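Long-range contacts in 2,3-dihydroxybenzoate-AMP ligase (PDB 5KEI), which is a member of the ANL superfamily of AMP-binding enzymes, with a large AMP-binding region followed by a smaller C-terminal domain: residues A[116-121]-A[196-201]; A[206-211]-A[225-230]; A[481-486]-A[504-509]; A[498-503]-A[532-537]. All blocks are in the same frame, centred on the assembly; numbering follows the deposited sequence.

Interaction 1: A[116-121]-A[196-201]; sequences LRAGAV and PVPEIA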
loop_
_atom_site.group_PDB
_atom_site.type_symbol
_atom_site.label_atom_id
_atom_site.label_comp_id
_atom_site.label_asym_id
_atom_site.label_seq_id
_atom_site.Cartn_x
_atom_site.Cartn_y
_atom_site.Cartn_z
ATOM N N LEU A 116 -7.789 -15.158 6.260
ATOM C CA LEU A 116 -7.847 -14.496 7.565
ATOM C C LEU A 116 -8.387 -15.424 8.657
ATOM O O LEU A 116 -7.919 -15.399 9.801
ATOM C CB LEU A 116 -8.714 -13.234 7.496
ATOM C CG LEU A 116 -8.160 -12.047 6.705
ATOM C CD1 LEU A 116 -9.222 -10.970 6.575
ATOM C CD2 LEU A 116 -6.889 -11.491 7.329
ATOM N N ARG A 117 -9.378 -16.232 8.297
ATOM C CA ARG A 117 -10.023 -17.106 9.271
ATOM C C ARG A 117 -9.156 -18.310 9.610
ATOM O O ARG A 117 -9.370 -18.946 10.628
ATOM C CB ARG A 117 -11.390 -17.559 8.764
ATOM C CG ARG A 117 -12.356 -16.407 8.580
ATOM C CD ARG A 117 -13.745 -16.770 8.926
ATOM N NE ARG A 117 -14.542 -15.562 9.064
ATOM C CZ ARG A 117 -15.654 -15.350 8.381
ATOM N NH1 ARG A 117 -16.095 -16.287 7.556
ATOM N NH2 ARG A 117 -16.329 -14.224 8.540
ATOM N N ALA A 118 -8.171 -18.615 8.769
ATOM C CA ALA A 118 -7.180 -19.618 9.129
ATOM C C ALA A 118 -6.085 -18.971 9.989
ATOM O O ALA A 118 -5.202 -19.649 10.529
ATOM C CB ALA A 118 -6.594 -20.270 7.889
ATOM N N GLY A 119 -6.170 -17.656 10.142
ATOM C CA GLY A 119 -5.210 -16.925 10.947
ATOM C C GLY A 119 -3.956 -16.590 10.157
ATOM O O GLY A 119 -2.970 -16.104 10.710
ATOM N N ALA A 120 -3.985 -16.856 8.856
ATOM C CA ALA A 120 -2.840 -16.547 8.006
ATOM C C ALA A 120 -2.783 -15.042 7.755
ATOM O O ALA A 120 -3.782 -14.318 7.898
ATOM C CB ALA A 120 -2.912 -17.310 6.710
ATOM N N VAL A 121 -1.597 -14.565 7.426
ATOM C CA VAL A 121 -1.393 -13.149 7.209
ATOM C C VAL A 121 -1.075 -12.974 5.742
ATOM O O VAL A 121 0.058 -13.195 5.333
ATOM C CB VAL A 121 -0.265 -12.593 8.097
ATOM C CG1 VAL A 121 0.006 -11.120 7.770
ATOM C CG2 VAL A 121 -0.627 -12.783 9.583
ATOM N N PRO A 196 -13.293 -28.047 10.507
ATOM C CA PRO A 196 -14.093 -27.475 11.590
ATOM C C PRO A 196 -14.040 -25.954 11.621
ATOM O O PRO A 196 -14.666 -25.356 12.499
ATOM C CB PRO A 196 -13.424 -28.056 12.833
ATOM C CG PRO A 196 -11.948 -28.094 12.439
ATOM C CD PRO A 196 -11.892 -28.263 10.919
ATOM N N VAL A 197 -13.315 -25.361 10.672
ATOM C CA VAL A 197 -12.910 -23.952 10.725
ATOM C C VAL A 197 -12.026 -23.727 11.944
ATOM O O VAL A 197 -12.460 -23.882 13.085
ATOM C CB VAL A 197 -14.105 -22.988 10.755
ATOM C CG1 VAL A 197 -13.623 -21.542 10.941
ATOM C CG2 VAL A 197 -14.935 -23.155 9.487
ATOM N N PRO A 198 -10.768 -23.367 11.699
ATOM C CA PRO A 198 -9.807 -23.379 12.803
ATOM C C PRO A 198 -10.143 -22.334 13.855
ATOM O O PRO A 198 -10.724 -21.292 13.543
ATOM C CB PRO A 198 -8.474 -23.077 12.110
ATOM C CG PRO A 198 -8.850 -22.318 10.882
ATOM C CD PRO A 198 -10.197 -22.822 10.453
ATOM N N GLU A 199 -9.801 -22.631 15.099
ATOM C CA GLU A 199 -9.976 -21.677 16.181
ATOM C C GLU A 199 -8.695 -20.873 16.360
ATOM O O GLU A 199 -7.648 -21.427 16.696
ATOM C CB GLU A 199 -10.354 -22.395 17.479
ATOM C CG GLU A 199 -10.750 -21.451 18.614
ATOM C CD GLU A 199 -11.976 -21.928 19.382
ATOM O OE1 GLU A 199 -11.831 -22.314 20.564
ATOM O OE2 GLU A 199 -13.084 -21.917 18.799
ATOM N N ILE A 200 -8.776 -19.572 16.106
ATOM C CA ILE A 200 -7.610 -18.697 16.204
ATOM C C ILE A 200 -7.869 -17.614 17.237
ATOM O O ILE A 200 -9.008 -17.370 17.608
ATOM C CB ILE A 200 -7.256 -18.015 14.840
ATOM C CG1 ILE A 200 -8.362 -17.032 14.427
ATOM C CG2 ILE A 200 -6.989 -19.057 13.742
ATOM C CD1 ILE A 200 -8.035 -16.203 13.189
ATOM N N ALA A 201 -6.813 -16.958 17.691
ATOM C CA ALA A 201 -6.993 -15.781 18.522
ATOM C C ALA A 201 -5.821 -14.810 18.391
ATOM O O ALA A 201 -5.092 -14.582 19.369
ATOM C CB ALA A 201 -7.189 -16.185 19.969
#
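Ile200 lies over one face of the flat peptide group joining Ala118 to Gly119. Its CG2 sits 3.9 Å from Ala118 C and 3.7 Å from Ala118 O. The neighbouring Arg117 carbonyl is met obliquely, where Pro198 CG comes to 3.4 Å from Arg117 O. The same ring carbon rests on the backbone of the next residue, with Pro198 CG 3.6 Å from Ala118 CA. The Arg117 guanidinium turns away from segment 196-201 and forms salt bridges with Asp77 and Asp48.

Ile200 has CG1 between its backbone N and carbonyl carbon (chi1 67°). CG2 then stands beside the backbone N, and the two branches reach different parts of the helix end. CD1 lies ahead of the Leu116 carbonyl, 3.5 Å from Leu116 O. It also touches Gly119 CA.

The surface being covered is a Schellman motif. Helix 107-117 ends here, and Gly119 has a positive phi (84°), which by itself calls for glycine. Gly119 N donates back to Leu116 O at 2.9 Å, so this carbonyl has a backbone partner as well as the methyl in front of it. The chain then enters strand 121-124, completing a beta-alpha-beta unit with strand 97-101.

The two segments share no hydrogen bond, and their contact is almost all side-chain carbon against backbone. Ala118 CB points away and packs on Ile87 of helix 73-88. Beyond the segments, Ile200 touches Pro94 and Val197 reaches Asp81.

Interaction 2: A[206-211]-A[225-230]; sequences APALLL and RTHQDY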
loop_
_atom_site.group_PDB
_atom_site.type_symbol
_atom_site.label_atom_id
_atom_site.label_comp_id
_atom_site.label_asym_id
_atom_site.label_seq_id
_atom_site.Cartn_x
_atom_site.Cartn_y
_atom_site.Cartn_z
ATOM N N ALA A 206 -1.839 -6.760 16.444
ATOM C CA ALA A 206 -0.801 -7.393 15.627
ATOM C C ALA A 206 -1.232 -7.340 14.160
ATOM O O ALA A 206 -2.418 -7.109 13.894
ATOM C CB ALA A 206 -0.572 -8.853 16.075
ATOM N N PRO A 207 -0.286 -7.557 13.209
ATOM C CA PRO A 207 -0.601 -7.532 11.775
ATOM C C PRO A 207 -1.729 -8.469 11.364
ATOM O O PRO A 207 -1.714 -9.626 11.732
ATOM C CB PRO A 207 0.717 -7.981 11.125
ATOM C CG PRO A 207 1.753 -7.494 12.045
ATOM C CD PRO A 207 1.176 -7.647 13.426
ATOM N N ALA A 208 -2.689 -7.955 10.601
ATOM C CA ALA A 208 -3.727 -8.780 10.026
ATOM C C ALA A 208 -3.295 -9.212 8.639
ATOM O O ALA A 208 -3.493 -10.367 8.260
ATOM C CB ALA A 208 -5.043 -8.026 9.957
ATOM N N LEU A 209 -2.725 -8.270 7.878
ATOM C CA LEU A 209 -2.213 -8.564 6.536
ATOM C C LEU A 209 -1.007 -7.682 6.217
ATOM O O LEU A 209 -0.730 -6.732 6.947
ATOM C CB LEU A 209 -3.309 -8.372 5.469
ATOM C CG LEU A 209 -4.154 -7.086 5.448
ATOM C CD1 LEU A 209 -3.348 -5.864 5.037
ATOM C CD2 LEU A 209 -5.336 -7.233 4.506
ATOM N N LEU A 210 -0.293 -7.985 5.131
ATOM C CA LEU A 210 0.781 -7.089 4.673
ATOM C C LEU A 210 0.406 -6.470 3.316
ATOM O O LEU A 210 0.051 -7.172 2.358
ATOM C CB LEU A 210 2.124 -7.826 4.577
ATOM C CG LEU A 210 2.550 -8.630 5.826
ATOM C CD1 LEU A 210 3.815 -9.453 5.596
ATOM C CD2 LEU A 210 2.730 -7.744 7.055
ATOM N N LEU A 211 0.453 -5.151 3.237
ATOM C CA LEU A 211 0.291 -4.485 1.942
ATOM C C LEU A 211 1.660 -4.300 1.308
ATOM O O LEU A 211 2.688 -4.386 1.980
ATOM C CB LEU A 211 -0.414 -3.136 2.091
ATOM C CG LEU A 211 -1.810 -3.116 2.721
ATOM C CD1 LEU A 211 -2.194 -1.698 3.070
ATOM C CD2 LEU A 211 -2.843 -3.694 1.764
ATOM N N ARG A 225 -0.431 -3.989 8.402
ATOM C CA ARG A 225 -1.594 -3.271 8.900
ATOM C C ARG A 225 -2.209 -4.167 9.951
ATOM O O ARG A 225 -2.438 -5.358 9.720
ATOM C CB ARG A 225 -2.580 -2.926 7.777
ATOM C CG ARG A 225 -1.948 -2.215 6.562
ATOM C CD ARG A 225 -1.551 -0.755 6.841
ATOM N NE ARG A 225 -2.685 -0.016 7.402
ATOM C CZ ARG A 225 -3.418 0.886 6.756
ATOM N NH1 ARG A 225 -3.136 1.231 5.507
ATOM N NH2 ARG A 225 -4.423 1.462 7.388
ATOM N N THR A 226 -2.423 -3.611 11.131
ATOM C CA THR A 226 -3.001 -4.391 12.205
ATOM C C THR A 226 -4.498 -4.531 11.999
ATOM O O THR A 226 -5.097 -3.796 11.209
ATOM C CB THR A 226 -2.724 -3.746 13.550
ATOM O OG1 THR A 226 -3.412 -2.491 13.616
ATOM C CG2 THR A 226 -1.248 -3.508 13.703
ATOM N N HIS A 227 -5.096 -5.491 12.699
ATOM C CA HIS A 227 -6.547 -5.662 12.696
ATOM C C HIS A 227 -7.206 -4.358 13.125
ATOM O O HIS A 227 -8.142 -3.878 12.478
ATOM C CB HIS A 227 -6.983 -6.798 13.633
ATOM C CG HIS A 227 -6.484 -8.153 13.236
ATOM N ND1 HIS A 227 -7.204 -9.005 12.418
ATOM C CD2 HIS A 227 -5.362 -8.829 13.577
ATOM C CE1 HIS A 227 -6.536 -10.128 12.255
ATOM N NE2 HIS A 227 -5.411 -10.051 12.951
ATOM N N GLN A 228 -6.691 -3.789 14.211
ATOM C CA GLN A 228 -7.245 -2.571 14.783
ATOM C C GLN A 228 -7.324 -1.457 13.738
ATOM O O GLN A 228 -8.371 -0.806 13.582
ATOM C CB GLN A 228 -6.407 -2.105 15.980
ATOM C CG GLN A 228 -6.440 -3.009 17.250
ATOM C CD GLN A 228 -7.710 -2.820 18.106
ATOM O OE1 GLN A 228 -8.766 -2.474 17.588
ATOM N NE2 GLN A 228 -7.593 -3.034 19.424
ATOM N N ASP A 229 -6.225 -1.232 13.009
ATOM C CA ASP A 229 -6.158 -0.008 12.240
ATOM C C ASP A 229 -6.790 -0.206 10.873
ATOM O O ASP A 229 -7.303 0.749 10.290
ATOM C CB ASP A 229 -4.732 0.545 12.094
ATOM C CG ASP A 229 -3.840 -0.284 11.196
ATOM O OD1 ASP A 229 -3.188 -1.215 11.672
ATOM O OD2 ASP A 229 -3.859 -0.038 9.970
ATOM N N TYR A 230 -6.821 -1.445 10.391
ATOM C CA TYR A 230 -7.354 -1.706 9.057
ATOM C C TYR A 230 -8.892 -1.739 9.098
ATOM O O TYR A 230 -9.551 -1.253 8.176
ATOM C CB TYR A 230 -6.753 -3.004 8.465
ATOM C CG TYR A 230 -6.645 -2.875 6.957
ATOM C CD1 TYR A 230 -5.896 -1.811 6.441
ATOM C CD2 TYR A 230 -7.145 -3.811 6.059
ATOM C CE1 TYR A 230 -5.717 -1.616 5.106
ATOM C CE2 TYR A 230 -6.945 -3.622 4.652
ATOM C CZ TYR A 230 -6.225 -2.507 4.203
ATOM O OH TYR A 230 -5.976 -2.219 2.882
HETATM O O HOH W 1 -3.127 -12.132 12.517
#
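Ala208 N donates to Arg225 O at 2.8 Å. Arg225 N answers with a nearly straight bond to Leu209 O at 3.1 Å. A weak bond from Leu209 N also reaches Arg225 O, and another weak one runs from His227 N to Ala206 O.

Arg225 then grips Asp229 side-on. NE and NH2 both point to OD2, with Arg225 NE 2.8 Å from Asp229 OD2 and the oxygen in the guanidinium plane. The bends at chi2 and chi3 of Arg225 bring the group back to its own segment. NH1 bonds to Ala356 O.

Two residues, Ala208 and Leu209, are set against the one residue Arg225, which makes a classic beta bulge in the hairpin of strands 207-212 and 222-226. Helix 227-240 starts at once, with Thr226 and Asp229 as its capping box.

Ala208 CB sits over the face of the His227 ring, a CH-pi contact 3.4 Å from CB to the ring centroid. His227 ND1 bonds to Leu47 N, while a water joins NE2 to Pro207 O. Leu211 CD1 packs 3.5 Å from Arg225 CG. Leu209 crosses Tyr230 at about a right angle, its CD2 4.0 Å from Tyr230 CE2. Tyr230 OH, beside Leu211, bonds to Asn258.

Interaction 3: A[481-486]-A[504-509]; sequences SVWAAA and VFNGPP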
loop_
_atom_site.group_PDB
_atom_site.type_symbol
_atom_site.label_atom_id
_atom_site.label_comp_id
_atom_site.label_asym_id
_atom_site.label_seq_id
_atom_site.Cartn_x
_atom_site.Cartn_y
_atom_site.Cartn_z
ATOM N N SER A 481 25.918 -5.877 1.914
ATOM C CA SER A 481 26.966 -5.264 2.723
ATOM C C SER A 481 26.677 -3.801 3.042
ATOM O O SER A 481 27.244 -3.250 3.979
ATOM C CB SER A 481 28.326 -5.391 2.029
ATOM O OG SER A 481 28.750 -6.749 1.981
ATOM N N VAL A 482 25.793 -3.178 2.270
ATOM C CA VAL A 482 25.411 -1.792 2.528
ATOM C C VAL A 482 24.192 -1.708 3.456
ATOM O O VAL A 482 23.052 -2.040 3.069
ATOM C CB VAL A 482 25.100 -1.035 1.226
ATOM C CG1 VAL A 482 24.803 0.430 1.526
ATOM C CG2 VAL A 482 26.253 -1.163 0.244
ATOM N N TRP A 483 24.447 -1.272 4.687
ATOM C CA TRP A 483 23.387 -1.066 5.657
ATOM C C TRP A 483 22.642 0.229 5.372
ATOM O O TRP A 483 21.456 0.195 5.084
ATOM C CB TRP A 483 23.937 -1.041 7.081
ATOM C CG TRP A 483 22.836 -0.902 8.100
ATOM C CD1 TRP A 483 22.501 0.225 8.803
ATOM C CD2 TRP A 483 21.915 -1.920 8.511
ATOM N NE1 TRP A 483 21.430 -0.034 9.629
ATOM C CE2 TRP A 483 21.054 -1.350 9.472
ATOM C CE3 TRP A 483 21.739 -3.267 8.169
ATOM C CZ2 TRP A 483 20.034 -2.073 10.097
ATOM C CZ3 TRP A 483 20.730 -3.985 8.790
ATOM C CH2 TRP A 483 19.890 -3.387 9.737
ATOM N N ALA A 484 23.346 1.359 5.487
ATOM C CA ALA A 484 22.831 2.689 5.136
ATOM C C ALA A 484 23.708 3.297 4.031
ATOM O O ALA A 484 24.875 2.932 3.902
ATOM C CB ALA A 484 22.805 3.597 6.357
ATOM N N ALA A 485 23.160 4.209 3.231
ATOM C CA ALA A 485 23.932 4.828 2.148
ATOM C C ALA A 485 23.541 6.282 1.945
ATOM O O ALA A 485 22.381 6.643 2.118
ATOM C CB ALA A 485 23.752 4.060 0.848
ATOM N N ALA A 486 24.510 7.115 1.578
ATOM C CA ALA A 486 24.235 8.504 1.210
ATOM C C ALA A 486 25.056 8.940 -0.015
ATOM O O ALA A 486 26.282 8.932 0.012
ATOM C CB ALA A 486 24.506 9.427 2.387
ATOM N N VAL A 504 27.450 3.098 5.327
ATOM C CA VAL A 504 27.625 2.307 6.545
ATOM C C VAL A 504 27.567 0.828 6.192
ATOM O O VAL A 504 26.518 0.328 5.782
ATOM C CB VAL A 504 26.558 2.616 7.594
ATOM C CG1 VAL A 504 26.704 1.682 8.806
ATOM C CG2 VAL A 504 26.638 4.068 8.001
ATOM N N PHE A 505 28.690 0.132 6.348
ATOM C CA PHE A 505 28.773 -1.271 5.957
ATOM C C PHE A 505 28.238 -2.209 7.012
ATOM O O PHE A 505 28.266 -1.917 8.215
ATOM C CB PHE A 505 30.210 -1.677 5.645
ATOM C CG PHE A 505 30.709 -1.184 4.325
ATOM C CD1 PHE A 505 30.232 -1.726 3.148
ATOM C CD2 PHE A 505 31.684 -0.195 4.261
ATOM C CE1 PHE A 505 30.705 -1.284 1.926
ATOM C CE2 PHE A 505 32.160 0.254 3.047
ATOM C CZ PHE A 505 31.669 -0.294 1.877
ATOM N N ASN A 506 27.772 -3.361 6.548
ATOM C CA ASN A 506 27.260 -4.394 7.434
ATOM C C ASN A 506 28.375 -5.266 8.004
ATOM O O ASN A 506 28.740 -5.152 9.176
ATOM C CB ASN A 506 26.264 -5.262 6.691
ATOM C CG ASN A 506 25.029 -5.499 7.480
ATOM O OD1 ASN A 506 25.045 -5.458 8.712
ATOM N ND2 ASN A 506 23.938 -5.752 6.790
ATOM N N GLY A 507 28.910 -6.142 7.162
ATOM C CA GLY A 507 30.087 -6.908 7.516
ATOM C C GLY A 507 31.331 -6.175 7.051
ATOM O O GLY A 507 31.409 -4.944 7.164
ATOM N N PRO A 508 32.313 -6.922 6.519
ATOM C CA PRO A 508 33.552 -6.314 6.023
ATOM C C PRO A 508 33.267 -5.405 4.830
ATOM O O PRO A 508 32.392 -5.735 4.021
ATOM C CB PRO A 508 34.405 -7.524 5.609
ATOM C CG PRO A 508 33.784 -8.698 6.295
ATOM C CD PRO A 508 32.319 -8.385 6.351
ATOM N N PRO A 509 33.986 -4.273 4.722
ATOM C CA PRO A 509 33.665 -3.332 3.650
ATOM C C PRO A 509 33.910 -3.912 2.263
ATOM O O PRO A 509 34.559 -4.943 2.089
ATOM C CB PRO A 509 34.589 -2.143 3.935
ATOM C CG PRO A 509 35.673 -2.689 4.766
ATOM C CD PRO A 509 35.059 -3.764 5.592
#
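Val504 is paired with two residues at once, Trp483 and Ala484, in a classic beta bulge near the open end of the hairpin of strands 482-492 and 498-505. Val504 O takes two donors: Trp483 N at 2.8 Å, and Ala484 N through a weak bond. Val504 N returns to Ala484 O at 2.9 Å.

On the other side of the bulge, Asn506 N donates to Ser481 O over a short 2.6 Å. The same oxygen meets Phe505 CA in a CA-H...O contact. It also lies near the plane of the Phe505 ring, at the edge, 3.5 Å from Phe505 CD1. Pro509 CA covers one face of that ring.

With chi1 at -177° the indole swings away from its own backbone N and passes Asn506. Asn506 ND2 comes to the indole edge, 3.6 Å from Trp483 CE3, with amide and ring planes 65° apart. Asn506 ND2 is hydrogen-bonded to Pro480 O. Trp483 CB touches Val504 CG1, and Ala484 CB packs on Val504 CB.

The extra residue shifts the register by one, yet backbone bonds continue on both sides of it. Through Glu423, bonded to NE1, and its ring contacts, Trp483 links this sheet to helix 419-425.

Interaction 4: A[498-503]-A[532-537]; sequences KICAVV and ALVPMP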
loop_
_atom_site.group_PDB
_atom_site.type_symbol
_atom_site.label_atom_id
_atom_site.label_comp_id
_atom_site.label_asym_id
_atom_site.label_seq_id
_atom_site.Cartn_x
_atom_site.Cartn_y
_atom_site.Cartn_z
ATOM N N LYS A 498 30.921 15.788 -8.289
ATOM C CA LYS A 498 31.136 14.353 -8.326
ATOM C C LYS A 498 30.255 13.672 -7.282
ATOM O O LYS A 498 29.777 14.309 -6.327
ATOM C CB LYS A 498 32.610 13.998 -8.108
ATOM C CG LYS A 498 33.221 14.543 -6.845
ATOM C CD LYS A 498 34.620 13.972 -6.661
ATOM C CE LYS A 498 35.304 14.565 -5.440
ATOM N NZ LYS A 498 36.686 14.031 -5.249
ATOM N N ILE A 499 30.044 12.374 -7.483
ATOM C CA ILE A 499 29.211 11.578 -6.597
ATOM C C ILE A 499 30.030 10.832 -5.515
ATOM O O ILE A 499 30.772 9.897 -5.809
ATOM C CB ILE A 499 28.380 10.560 -7.408
ATOM C CG1 ILE A 499 27.416 11.279 -8.368
ATOM C CG2 ILE A 499 27.613 9.657 -6.471
ATOM C CD1 ILE A 499 26.718 10.342 -9.360
ATOM N N CYS A 500 29.892 11.246 -4.260
ATOM C CA CYS A 500 30.523 10.500 -3.183
ATOM C C CYS A 500 29.526 9.633 -2.416
ATOM O O CYS A 500 28.581 10.141 -1.787
ATOM C CB CYS A 500 31.235 11.434 -2.216
ATOM S SG CYS A 500 32.386 10.520 -1.189
ATOM N N ALA A 501 29.743 8.320 -2.477
ATOM C CA ALA A 501 28.921 7.363 -1.739
ATOM C C ALA A 501 29.489 7.147 -0.348
ATOM O O ALA A 501 30.498 6.466 -0.160
ATOM C CB ALA A 501 28.808 6.034 -2.481
ATOM N N VAL A 502 28.831 7.768 0.616
ATOM C CA VAL A 502 29.130 7.574 2.014
ATOM C C VAL A 502 28.269 6.424 2.546
ATOM O O VAL A 502 27.046 6.519 2.607
ATOM C CB VAL A 502 28.881 8.867 2.818
ATOM C CG1 VAL A 502 29.436 8.719 4.215
ATOM C CG2 VAL A 502 29.529 10.035 2.116
ATOM N N VAL A 503 28.920 5.339 2.936
ATOM C CA VAL A 503 28.228 4.100 3.234
ATOM C C VAL A 503 28.493 3.590 4.659
ATOM O O VAL A 503 29.624 3.647 5.142
ATOM C CB VAL A 503 28.651 3.011 2.214
ATOM C CG1 VAL A 503 28.154 1.609 2.637
ATOM C CG2 VAL A 503 28.177 3.380 0.820
ATOM N N ALA A 532 33.523 8.021 -5.739
ATOM C CA ALA A 532 34.298 7.685 -4.544
ATOM C C ALA A 532 33.433 7.010 -3.497
ATOM O O ALA A 532 32.227 7.230 -3.432
ATOM C CB ALA A 532 34.949 8.928 -3.969
ATOM N N LEU A 533 34.057 6.177 -2.678
ATOM C CA LEU A 533 33.342 5.449 -1.640
ATOM C C LEU A 533 33.956 5.758 -0.280
ATOM O O LEU A 533 35.168 5.643 -0.112
ATOM C CB LEU A 533 33.386 3.954 -1.931
ATOM C CG LEU A 533 32.960 3.029 -0.800
ATOM C CD1 LEU A 533 31.449 3.081 -0.615
ATOM C CD2 LEU A 533 33.432 1.629 -1.104
ATOM N N VAL A 534 33.140 6.171 0.687
ATOM C CA VAL A 534 33.672 6.523 2.010
ATOM C C VAL A 534 32.840 5.892 3.127
ATOM O O VAL A 534 31.657 6.198 3.273
ATOM C CB VAL A 534 33.737 8.057 2.205
ATOM C CG1 VAL A 534 33.911 8.407 3.661
ATOM C CG2 VAL A 534 34.867 8.660 1.379
ATOM N N PRO A 535 33.451 4.976 3.901
ATOM C CA PRO A 535 32.767 4.320 5.023
ATOM C C PRO A 535 32.674 5.185 6.282
ATOM O O PRO A 535 33.601 5.910 6.631
ATOM C CB PRO A 535 33.630 3.075 5.285
ATOM C CG PRO A 535 34.445 2.900 4.038
ATOM C CD PRO A 535 34.704 4.290 3.556
ATOM N N MET A 536 31.534 5.104 6.955
ATOM C CA MET A 536 31.341 5.781 8.229
ATOM C C MET A 536 30.654 4.803 9.166
ATOM O O MET A 536 29.914 3.936 8.708
ATOM C CB MET A 536 30.514 7.066 8.063
ATOM C CG MET A 536 31.258 8.247 7.430
ATOM S SD MET A 536 30.263 9.766 7.479
ATOM C CE MET A 536 30.117 10.059 9.244
ATOM N N PRO A 537 30.915 4.909 10.481
ATOM C CA PRO A 537 30.237 4.007 11.427
ATOM C C PRO A 537 28.733 4.305 11.525
ATOM O O PRO A 537 27.943 3.424 11.889
ATOM C CB PRO A 537 30.956 4.277 12.750
ATOM C CG PRO A 537 31.510 5.656 12.601
ATOM C CD PRO A 537 31.887 5.789 11.152
#
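Ala501 and Val534 carry the central backbone bonds between two parallel strands. Ala501 N donates to Ala532 O at 2.9 Å, and Val534 N to Ala501 O at 2.8 Å. Val503 N then binds Val534 O at 2.9 Å, and Met536 N binds Val503 O at 3.0 Å. The bond from Ala532 N to Ile499 O is weak.

CA-H...O contacts fill in between. Val502 CA is 3.1 Å from Val534 O. Leu533 CA and Pro535 CA approach Ala501 O and Val503 O in the same way. Several carbonyls therefore have both an N-H and a C-H partner.

The side chains divide between two faces. Cys500, Val502, Ala532 and Val534 share one. There Cys500 SG lies 4.0 Å from Val534 CG2. Val502 CG1 reaches 3.5 Å from Met536 SD. Ala501, Val503, Leu533 and Pro535 share the other, where Val503 CG2 meets Leu533 CD1 at 3.6 Å.

Strands 498-505 and 532-535, with helix 512-521 between them, form a beta-alpha-beta unit of the C-terminal domain. Leu533 also touches Leu512 and Leu515 of that helix. On its other edge strand 498-505 bonds to strand 482-492, as from Cys500 to Val488.

The backbone groups that the two strands turn toward each other are thus paired, while both faces carry mainly apolar side chains, one of them against helix 512-521.

In the fold
The four contacts form two touching pairs, one in the AMP-binding region and one in the C-terminal domain. Interactions 1 and 2 have centres about 15 Å apart. Val121 follows the helix end of interaction 1 and packs on interaction 2, with Val121 CG1 3.6 Å from Leu209 CA. Strands 121-124 and 207-212 are neighbours in one sheet. Interactions 3 and 4 share strand 498-505, which is the middle of three strands, and their centres are about 10 Å apart. Ala486 N probably bonds to Val502 O, and Phe505 CE2 meets Pro535 CG at 3.6 Å. Between the pairs there is no touch: the nearest atoms of interactions 2 and 3 are about 18 Å apart.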